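Local coordinates for protein QdtA (Thermoanaerobacterium thermosaccharolyticum, PDB 4O9E) that is a WxcM-like protein of the cupin beta-barrel clan that binds thymidine-5'-diphosphate, at residues D32-Y37 against A112-D117; L56-I61 against L108-S113. All blocks are in the same frame, centred on the assembly; numbering follows the deposited sequence.

How the interactions relate
Interactions 1 and 2 are neighbouring seams of one antiparallel sheet, with strand 107-112 running between strands 35-40 and 58-64. Their centres are 8 Å apart, and they share Ala112 and Ser113: Ala112 pairs with Arg35 along one edge and with Gln58 along the other. A probable hydrogen bond of 2.8 Å between Tyr37 O and Val110 N joins them directly, and Leu56 CD1 packs on Glu114 N at 3.5 Å. Interaction 1 touches thymidine-5'-diphosphate through Arg35, Tyr37 and Tyr116, whereas in interaction 2 the nearest atoms of the Leu108 side chain and the same ligand are about 7 Å apart. Both reach the second subunit.

Interaction 1: D32-Y37 against A112-D117; sequences DIKRVY and ASEYYD. Unlike the reference sequence in segment 112-117: Tyr116 (reference Cys). With TYD (thymidine-5'-diphosphate), chain C.
The Arg35 guanidinium lies between the backbone N of Tyr116, 3.1 Å above one face and toward its rim, and the methyl of Ala112 over the opposite face. Two acceptors occupy the edge: Glu114 O and O4 of thymidine-5'-diphosphate. NH2 meets the edge of the Tyr116 ring. The base of that ligand covers one face of the Tyr116 ring, its C2 lying 3.7 Å above the ring centre, and its methyl carbon C5M rests 3.5 Å above the centre of the Tyr37 ring. Tyr116 stands where the reference sequence has cysteine.

The backbone forms a classic beta bulge where strand 35-40 of the cupin barrel meets the end of strand 107-112. Lys34 and Arg35 both face Ala112. Lys34 N binds Ala112 O at 3.1 Å, Arg35 N reaches the same oxygen weakly, and Ala112 N returns a bond to Arg35 O.

Beyond the bulge, Arg35 grips Glu114 O side-on, with NE at 3.0 Å and NH1 at 3.1 Å. NE approaches in the carbonyl plane, NH1 from 43° above it. With CG anti to the backbone N (chi1 166°) the chain runs out extended before bending at chi3 (53°), which turns NH2 to the base; its bond to ligand O4 is 2.7 Å. The two-nitrogen grip on Glu114 O, together with the bond to O4, would hold the guanidinium flat and limit its rotation.

The second subunit adds Glu24, whose OE2 accepts from Tyr116 N, and a strand that pairs with Arg35, Val36 and Tyr37. Tyr115 lays its ring near Lys34 O while its hydroxyl bonds to Gly25 O of that subunit. At the outer end, a water accepts from Lys34 NZ and donates to Asp32 O and, at 2.6 Å, to Ser113 O.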
ATOM      1  N   ASP A  32       1.053  11.442   9.001  1.00 24.62           N
ATOM      2  CA  ASP A  32       2.242  10.853   8.387  1.00 28.52           C
ATOM      3  C   ASP A  32       2.115   9.333   8.374  1.00 25.00           C
ATOM      4  O   ASP A  32       1.704   8.741   9.376  1.00 28.03           O
ATOM      5  CB  ASP A  32       3.517  11.186   9.180  1.00 28.86           C
ATOM      6  CG  ASP A  32       4.026  12.607   8.947  1.00 39.62           C
ATOM      7  OD1 ASP A  32       4.461  12.919   7.828  1.00 50.34           O
ATOM      8  OD2 ASP A  32       4.034  13.459   9.861  1.00 51.46           O
ATOM      9  N   ILE A  33       2.585   8.713   7.297  1.00 24.10           N
ATOM     10  CA  ILE A  33       2.612   7.265   7.227  1.00 23.84           C
ATOM     11  C   ILE A  33       3.901   6.731   7.858  1.00 24.51           C
ATOM     12  O   ILE A  33       4.982   6.800   7.248  1.00 27.00           O
ATOM     13  CB  ILE A  33       2.493   6.799   5.771  1.00 22.80           C
ATOM     14  CG1 ILE A  33       1.261   7.369   5.076  1.00 24.07           C
ATOM     15  CG2 ILE A  33       2.516   5.280   5.712  1.00 26.16           C
ATOM     16  CD1 ILE A  33       1.361   7.411   3.568  1.00 24.39           C
ATOM     17  N   LYS A  34       3.767   6.051   8.995  1.00 21.20           N
ATOM     18  CA  LYS A  34       4.896   5.376   9.615  1.00 21.94           C
ATOM     19  C   LYS A  34       4.989   3.910   9.244  1.00 24.98           C
ATOM     20  O   LYS A  34       6.002   3.277   9.506  1.00 22.23           O
ATOM     21  CB  LYS A  34       4.824   5.495  11.136  1.00 27.56           C
ATOM     22  CG  LYS A  34       5.147   6.912  11.572  1.00 36.63           C
ATOM     23  CD  LYS A  34       5.877   6.941  12.900  1.00 48.84           C
ATOM     24  CE  LYS A  34       5.613   8.282  13.572  1.00 60.90           C
ATOM     25  NZ  LYS A  34       5.726   9.461  12.660  1.00 70.30           N
ATOM     26  N   ARG A  35       3.863   3.360   8.814  1.00 22.52           N
ATOM     27  CA  ARG A  35       3.725   1.924   8.645  1.00 21.09           C
ATOM     28  C   ARG A  35       2.589   1.709   7.661  1.00 22.60           C
ATOM     29  O   ARG A  35       1.582   2.430   7.740  1.00 21.93           O
ATOM     30  CB  ARG A  35       3.373   1.254   9.969  1.00 23.21           C
ATOM     31  CG  ARG A  35       2.896  -0.170   9.768  1.00 24.44           C
ATOM     32  CD  ARG A  35       2.814  -0.919  11.085  1.00 30.23           C
ATOM     33  NE  ARG A  35       2.006  -0.169  12.046  1.00 26.69           N
ATOM     34  CZ  ARG A  35       0.926  -0.623  12.681  1.00 30.50           C
ATOM     35  NH1 ARG A  35       0.283   0.152  13.536  1.00 26.38           N
ATOM     36  NH2 ARG A  35       0.451  -1.844  12.492  1.00 31.61           N
ATOM     37  N   VAL A  36       2.782   0.748   6.760  1.00 24.65           N
ATOM     38  CA  VAL A  36       1.696   0.212   5.942  1.00 24.45           C
ATOM     39  C   VAL A  36       1.751  -1.298   6.157  1.00 30.22           C
ATOM     40  O   VAL A  36       2.770  -1.889   6.545  1.00 29.11           O
ATOM     41  CB  VAL A  36       1.820   0.505   4.428  1.00 26.47           C
ATOM     42  CG1 VAL A  36       2.116   1.971   4.143  1.00 28.80           C
ATOM     43  CG2 VAL A  36       2.975  -0.301   3.874  1.00 25.23           C
ATOM     44  N   TYR A  37       0.580  -1.906   6.051  1.00 26.84           N
ATOM     45  CA  TYR A  37       0.494  -3.353   6.001  1.00 24.86           C
ATOM     46  C   TYR A  37      -0.657  -3.723   5.082  1.00 24.14           C
ATOM     47  O   TYR A  37      -1.564  -2.943   4.805  1.00 21.90           O
ATOM     48  CB  TYR A  37       0.336  -3.959   7.391  1.00 29.47           C
ATOM     49  CG  TYR A  37      -0.915  -3.640   8.172  1.00 30.11           C
ATOM     50  CD1 TYR A  37      -2.029  -4.449   8.059  1.00 30.71           C
ATOM     51  CD2 TYR A  37      -0.983  -2.576   9.056  1.00 30.30           C
ATOM     52  CE1 TYR A  37      -3.169  -4.194   8.794  1.00 30.29           C
ATOM     53  CE2 TYR A  37      -2.152  -2.281   9.757  1.00 30.26           C
ATOM     54  CZ  TYR A  37      -3.248  -3.106   9.620  1.00 34.67           C
ATOM     55  OH  TYR A  37      -4.422  -2.937  10.323  1.00 33.10           O
ATOM     56  N   ALA A 112      -0.948   3.366   8.486  1.00 24.40           N
ATOM     57  CA  ALA A 112      -1.001   3.600   9.918  1.00 24.95           C
ATOM     58  C   ALA A 112      -0.111   4.747  10.396  1.00 25.64           C
ATOM     59  O   ALA A 112       1.031   4.888   9.939  1.00 23.61           O
ATOM     60  CB  ALA A 112      -0.618   2.318  10.639  1.00 29.32           C
ATOM     61  N   SER A 113      -0.619   5.498  11.372  1.00 23.93           N
ATOM     62  CA  SER A 113       0.097   6.637  11.947  1.00 25.81           C
ATOM     63  C   SER A 113       1.243   6.324  12.916  1.00 27.91           C
ATOM     64  O   SER A 113       2.003   7.249  13.243  1.00 24.18           O
ATOM     65  CB  SER A 113      -0.841   7.673  12.590  1.00 25.48           C
ATOM     66  OG  SER A 113      -1.437   7.122  13.745  1.00 27.93           O
ATOM     67  N   GLU A 114       1.432   5.055  13.286  1.00 24.48           N
ATOM     68  CA  GLU A 114       2.418   4.648  14.290  1.00 25.04           C
ATOM     69  C   GLU A 114       2.948   3.276  13.933  1.00 25.89           C
ATOM     70  O   GLU A 114       2.286   2.540  13.190  1.00 28.01           O
ATOM     71  CB  GLU A 114       1.826   4.654  15.711  1.00 23.68           C
ATOM     72  CG  GLU A 114       1.345   6.027  16.128  1.00 26.98           C
ATOM     73  CD  GLU A 114       2.427   7.087  16.328  1.00 29.72           C
ATOM     74  OE1 GLU A 114       3.639   6.773  16.434  1.00 38.37           O
ATOM     75  OE2 GLU A 114       2.028   8.266  16.359  1.00 38.28           O
ATOM     76  N   TYR A 115       4.134   2.939  14.436  1.00 27.66           N
ATOM     77  CA  TYR A 115       4.678   1.604  14.266  1.00 29.91           C
ATOM     78  C   TYR A 115       3.788   0.652  15.062  1.00 32.66           C
ATOM     79  O   TYR A 115       3.109   1.106  15.980  1.00 29.36           O
ATOM     80  CB  TYR A 115       6.115   1.502  14.761  1.00 29.16           C
ATOM     81  CG  TYR A 115       7.185   2.236  13.977  1.00 33.62           C
ATOM     82  CD1 TYR A 115       8.202   2.906  14.649  1.00 38.90           C
ATOM     83  CD2 TYR A 115       7.198   2.281  12.580  1.00 30.15           C
ATOM     84  CE1 TYR A 115       9.231   3.546  13.977  1.00 37.89           C
ATOM     85  CE2 TYR A 115       8.213   2.927  11.901  1.00 33.06           C
ATOM     86  CZ  TYR A 115       9.222   3.564  12.597  1.00 37.71           C
ATOM     87  OH  TYR A 115      10.275   4.160  11.937  1.00 33.18           O
ATOM     88  N   TYR A 116       3.750  -0.627  14.700  1.00 31.76           N
ATOM     89  CA  TYR A 116       2.991  -1.630  15.456  1.00 34.17           C
ATOM     90  C   TYR A 116       3.276  -1.620  16.954  1.00 36.01           C
ATOM     91  O   TYR A 116       4.428  -1.526  17.362  1.00 30.29           O
ATOM     92  CB  TYR A 116       3.356  -3.005  14.933  1.00 33.83           C
ATOM     93  CG  TYR A 116       2.724  -4.165  15.665  1.00 37.77           C
ATOM     94  CD1 TYR A 116       1.372  -4.470  15.550  1.00 34.05           C
ATOM     95  CD2 TYR A 116       3.527  -4.992  16.432  1.00 36.75           C
ATOM     96  CE1 TYR A 116       0.842  -5.576  16.186  1.00 37.49           C
ATOM     97  CE2 TYR A 116       3.012  -6.099  17.057  1.00 41.00           C
ATOM     98  CZ  TYR A 116       1.667  -6.378  16.954  1.00 43.49           C
ATOM     99  OH  TYR A 116       1.257  -7.496  17.659  1.00 40.52           O
ATOM    100  N   ASP A 117       2.228  -1.596  17.774  1.00 33.28           N
ATOM    101  CA  ASP A 117       2.362  -1.526  19.227  1.00 34.76           C
ATOM    102  C   ASP A 117       1.230  -2.370  19.835  1.00 36.75           C
ATOM    103  O   ASP A 117       0.082  -1.928  19.953  1.00 32.18           O
ATOM    104  CB  ASP A 117       2.333  -0.070  19.699  1.00 30.56           C
ATOM    105  CG  ASP A 117       2.410   0.062  21.198  1.00 37.04           C
ATOM    106  OD1 ASP A 117       2.592  -0.989  21.842  1.00 36.52           O
ATOM    107  OD2 ASP A 117       2.218   1.175  21.734  1.00 36.13           O
TER
HETATM  108  PA  TYD C 201      -4.063  -8.180  13.833  1.00 53.07           P
HETATM  109  O1A TYD C 201      -4.192  -8.868  15.161  1.00 50.04           O
HETATM  110  O2A TYD C 201      -3.903  -6.677  13.693  1.00 41.00           O
HETATM  111  O3A TYD C 201      -4.947  -8.716  12.593  1.00 51.60           O
HETATM  112  PB  TYD C 201      -6.422  -8.271  12.098  1.00 48.56           P
HETATM  113  O1B TYD C 201      -7.268  -9.418  12.630  1.00 46.07           O
HETATM  114  O2B TYD C 201      -6.270  -8.300  10.607  1.00 37.30           O
HETATM  115  O3B TYD C 201      -6.764  -6.908  12.663  1.00 51.23           O
HETATM  116  O5' TYD C 201      -2.692  -8.923  13.457  1.00 45.84           O
HETATM  117  C5' TYD C 201      -2.414 -10.292  13.207  1.00 52.75           C
HETATM  118  C4' TYD C 201      -0.955 -10.499  13.611  1.00 47.53           C
HETATM  119  O4' TYD C 201      -0.008  -9.729  12.867  1.00 49.68           O
HETATM  120  C3' TYD C 201      -0.696 -10.095  15.053  1.00 50.84           C
HETATM  121  O3' TYD C 201       0.017 -11.189  15.620  1.00 52.29           O
HETATM  122  C2' TYD C 201       0.286  -8.931  15.089  1.00 48.72           C
HETATM  123  C1' TYD C 201       0.898  -8.992  13.697  1.00 51.21           C
HETATM  124  N1  TYD C 201       1.137  -7.649  13.157  1.00 44.85           N
HETATM  125  C2  TYD C 201       2.368  -7.151  13.019  1.00 39.52           C
HETATM  126  O2  TYD C 201       3.358  -7.835  13.328  1.00 40.85           O
HETATM  127  N3  TYD C 201       2.586  -5.947  12.459  1.00 36.60           N
HETATM  128  C4  TYD C 201       1.534  -5.168  12.143  1.00 37.08           C
HETATM  129  O4  TYD C 201       1.747  -4.026  11.710  1.00 31.70           O
HETATM  130  C5  TYD C 201       0.242  -5.643  12.305  1.00 39.16           C
HETATM  131  C5M TYD C 201      -0.974  -4.862  11.899  1.00 35.71           C
HETATM  132  C6  TYD C 201       0.071  -6.922  12.810  1.00 41.33           C
HETATM  133  O   HOH W   1       2.633   9.516  12.169  1.00 45.01           O
HETATM  134  O   HOH W   2      -0.576  -0.930  16.582  1.00 23.17           O

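Interaction 2: L56-I61 against L108-S113; sequences LHQVLI and LLVLAS
Val110 fills the dip between Gln58 and Leu60 with its two methyls: CG1 meets Gln58 CB at 4.0 Å, and CG2 lies 3.9 Å from Leu60 CG. Val110 and Leu60 run side by side, whereas the Gln58 chain passes at a slant. On the same face, Leu56 CD1 rests against Ala112 CB, 4.0 Å away. This is the face turned toward Arg97 and Met99 of the opposing sheet, across the interior of the cupin barrel.

On the other face Ile61 is the bump. Its CG1 is anti to the carbonyl carbon (chi1 -45°), bringing CD1 up against two leucine ends, 4.1 Å from Leu109 CD2 and 4.2 Å from Leu111 CD1. Ile23 of strand 18-24 and Val36 and Tyr38 of the second subunit also pack on this face.

The segments 58-61 and 108-112 run antiparallel, with 164° between their directions. Val59 pairs with Leu111 and Ile61 with Leu109, each through two reciprocal backbone hydrogen bonds, with CA-H...O contacts between, while the alternate residues turn their N-H and C=O to the strands beyond. The ladder goes on past the strand ends: Ser113 N bonds to His57 O, and Ser113 OG accepts from His57 N at 3.0 Å. The His57 imidazole bonds to Tyr90 through ND1. Chemically, the Ile61, Leu109 and Leu111 face is aliphatic, whereas the opposite one mixes aliphatic carbon with the polar Gln58 and has Arg97 against it.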
ATOM      1  N   LEU A  56      -3.844   4.921  17.767  1.00 28.87           N
ATOM      2  CA  LEU A  56      -3.513   4.829  16.365  1.00 28.29           C
ATOM      3  C   LEU A  56      -4.584   5.494  15.526  1.00 26.90           C
ATOM      4  O   LEU A  56      -5.771   5.332  15.804  1.00 30.32           O
ATOM      5  CB  LEU A  56      -3.410   3.375  15.956  1.00 25.83           C
ATOM      6  CG  LEU A  56      -2.995   3.070  14.508  1.00 24.14           C
ATOM      7  CD1 LEU A  56      -1.537   3.472  14.382  1.00 26.07           C
ATOM      8  CD2 LEU A  56      -3.212   1.575  14.311  1.00 24.69           C
ATOM      9  N   HIS A  57      -4.134   6.107  14.436  1.00 23.39           N
ATOM     10  CA  HIS A  57      -5.018   6.534  13.351  1.00 25.18           C
ATOM     11  C   HIS A  57      -4.681   5.719  12.108  1.00 30.23           C
ATOM     12  O   HIS A  57      -3.508   5.459  11.823  1.00 23.98           O
ATOM     13  CB  HIS A  57      -4.813   8.006  13.021  1.00 27.71           C
ATOM     14  CG  HIS A  57      -5.205   8.911  14.139  1.00 27.23           C
ATOM     15  ND1 HIS A  57      -6.473   9.438  14.257  1.00 33.26           N
ATOM     16  CD2 HIS A  57      -4.513   9.340  15.218  1.00 32.18           C
ATOM     17  CE1 HIS A  57      -6.558  10.126  15.381  1.00 31.43           C
ATOM     18  NE2 HIS A  57      -5.385  10.074  15.980  1.00 31.64           N
ATOM     19  N   GLN A  58      -5.697   5.292  11.363  1.00 26.15           N
ATOM     20  CA  GLN A  58      -5.401   4.404  10.235  1.00 25.15           C
ATOM     21  C   GLN A  58      -6.434   4.644   9.137  1.00 24.32           C
ATOM     22  O   GLN A  58      -7.506   5.213   9.391  1.00 25.37           O
ATOM     23  CB  GLN A  58      -5.318   2.926  10.662  1.00 28.60           C
ATOM     24  CG  GLN A  58      -6.584   2.437  11.342  1.00 28.83           C
ATOM     25  CD  GLN A  58      -6.415   1.319  12.358  1.00 30.19           C
ATOM     26  OE1 GLN A  58      -6.886   1.429  13.494  1.00 39.78           O
ATOM     27  NE2 GLN A  58      -5.823   0.216  11.951  1.00 29.14           N
ATOM     28  N   VAL A  59      -6.024   4.295   7.926  1.00 24.82           N
ATOM     29  CA  VAL A  59      -6.871   4.306   6.745  1.00 23.56           C
ATOM     30  C   VAL A  59      -6.841   2.935   6.068  1.00 25.96           C
ATOM     31  O   VAL A  59      -5.770   2.358   5.850  1.00 27.99           O
ATOM     32  CB  VAL A  59      -6.463   5.462   5.830  1.00 27.28           C
ATOM     33  CG1 VAL A  59      -7.163   5.431   4.474  1.00 31.53           C
ATOM     34  CG2 VAL A  59      -6.678   6.813   6.517  1.00 25.54           C
ATOM     35  N   LEU A  60      -8.037   2.439   5.742  1.00 27.89           N
ATOM     36  CA  LEU A  60      -8.267   1.139   5.102  1.00 27.75           C
ATOM     37  C   LEU A  60      -8.657   1.340   3.652  1.00 27.57           C
ATOM     38  O   LEU A  60      -9.491   2.203   3.368  1.00 28.05           O
ATOM     39  CB  LEU A  60      -9.396   0.406   5.847  1.00 31.70           C
ATOM     40  CG  LEU A  60      -8.912  -0.551   6.930  1.00 29.46           C
ATOM     41  CD1 LEU A  60      -8.399   0.208   8.145  1.00 31.68           C
ATOM     42  CD2 LEU A  60     -10.002  -1.459   7.479  1.00 31.24           C
ATOM     43  N   ILE A  61      -8.034   0.584   2.745  1.00 26.20           N
ATOM     44  CA  ILE A  61      -8.254   0.704   1.314  1.00 26.83           C
ATOM     45  C   ILE A  61      -8.297  -0.692   0.684  1.00 29.08           C
ATOM     46  O   ILE A  61      -7.390  -1.507   0.880  1.00 24.80           O
ATOM     47  CB  ILE A  61      -7.136   1.490   0.605  1.00 30.48           C
ATOM     48  CG1 ILE A  61      -6.801   2.731   1.425  1.00 31.30           C
ATOM     49  CG2 ILE A  61      -7.553   1.934  -0.782  1.00 28.73           C
ATOM     50  CD1 ILE A  61      -5.567   3.411   0.901  1.00 28.49           C
ATOM     51  N   LEU A 108      -6.342  -5.827   0.940  1.00 27.48           N
ATOM     52  CA  LEU A 108      -6.724  -4.779   1.867  1.00 26.32           C
ATOM     53  C   LEU A 108      -5.424  -4.201   2.428  1.00 24.33           C
ATOM     54  O   LEU A 108      -4.658  -4.910   3.076  1.00 24.69           O
ATOM     55  CB  LEU A 108      -7.512  -5.338   3.043  1.00 24.99           C
ATOM     56  CG  LEU A 108      -8.024  -4.357   4.094  1.00 25.79           C
ATOM     57  CD1 LEU A 108      -8.981  -3.305   3.587  1.00 26.98           C
ATOM     58  CD2 LEU A 108      -8.611  -4.968   5.354  1.00 26.92           C
ATOM     59  N   LEU A 109      -5.258  -2.923   2.130  1.00 29.98           N
ATOM     60  CA  LEU A 109      -4.104  -2.117   2.525  1.00 28.16           C
ATOM     61  C   LEU A 109      -4.531  -1.232   3.684  1.00 28.16           C
ATOM     62  O   LEU A 109      -5.649  -0.716   3.712  1.00 25.18           O
ATOM     63  CB  LEU A 109      -3.641  -1.270   1.351  1.00 24.98           C
ATOM     64  CG  LEU A 109      -2.556  -0.228   1.650  1.00 23.20           C
ATOM     65  CD1 LEU A 109      -1.215  -0.902   1.851  1.00 23.68           C
ATOM     66  CD2 LEU A 109      -2.507   0.655   0.425  1.00 23.65           C
ATOM     67  N   VAL A 110      -3.626  -1.102   4.648  1.00 24.59           N
ATOM     68  CA  VAL A 110      -3.784  -0.178   5.754  1.00 22.81           C
ATOM     69  C   VAL A 110      -2.567   0.747   5.895  1.00 23.07           C
ATOM     70  O   VAL A 110      -1.435   0.274   5.882  1.00 21.10           O
ATOM     71  CB  VAL A 110      -3.976  -0.955   7.047  1.00 24.29           C
ATOM     72  CG1 VAL A 110      -4.149   0.018   8.192  1.00 26.27           C
ATOM     73  CG2 VAL A 110      -5.209  -1.852   6.978  1.00 26.22           C
ATOM     74  N   LEU A 111      -2.849   2.037   6.023  1.00 24.94           N
ATOM     75  CA  LEU A 111      -1.856   3.086   6.263  1.00 22.40           C
ATOM     76  C   LEU A 111      -2.044   3.406   7.734  1.00 24.74           C
ATOM     77  O   LEU A 111      -3.169   3.694   8.147  1.00 24.58           O
ATOM     78  CB  LEU A 111      -2.059   4.312   5.396  1.00 24.71           C
ATOM     79  CG  LEU A 111      -2.367   4.042   3.913  1.00 27.31           C
ATOM     80  CD1 LEU A 111      -2.561   5.348   3.160  1.00 28.47           C
ATOM     81  CD2 LEU A 111      -1.236   3.244   3.295  1.00 27.17           C
ATOM     82  N   ALA A 112      -0.948   3.366   8.486  1.00 24.40           N
ATOM     83  CA  ALA A 112      -1.001   3.600   9.918  1.00 24.95           C
ATOM     84  C   ALA A 112      -0.111   4.747  10.396  1.00 25.64           C
ATOM     85  O   ALA A 112       1.031   4.888   9.939  1.00 23.61           O
ATOM     86  CB  ALA A 112      -0.618   2.318  10.639  1.00 29.32           C
ATOM     87  N   SER A 113      -0.619   5.498  11.372  1.00 23.93           N
ATOM     88  CA  SER A 113       0.097   6.637  11.947  1.00 25.81           C
ATOM     89  C   SER A 113       1.243   6.324  12.916  1.00 27.91           C
ATOM     90  O   SER A 113       2.003   7.249  13.243  1.00 24.18           O
ATOM     91  CB  SER A 113      -0.841   7.673  12.590  1.00 25.48           C
ATOM     92  OG  SER A 113      -1.437   7.122  13.745  1.00 27.93           O
TER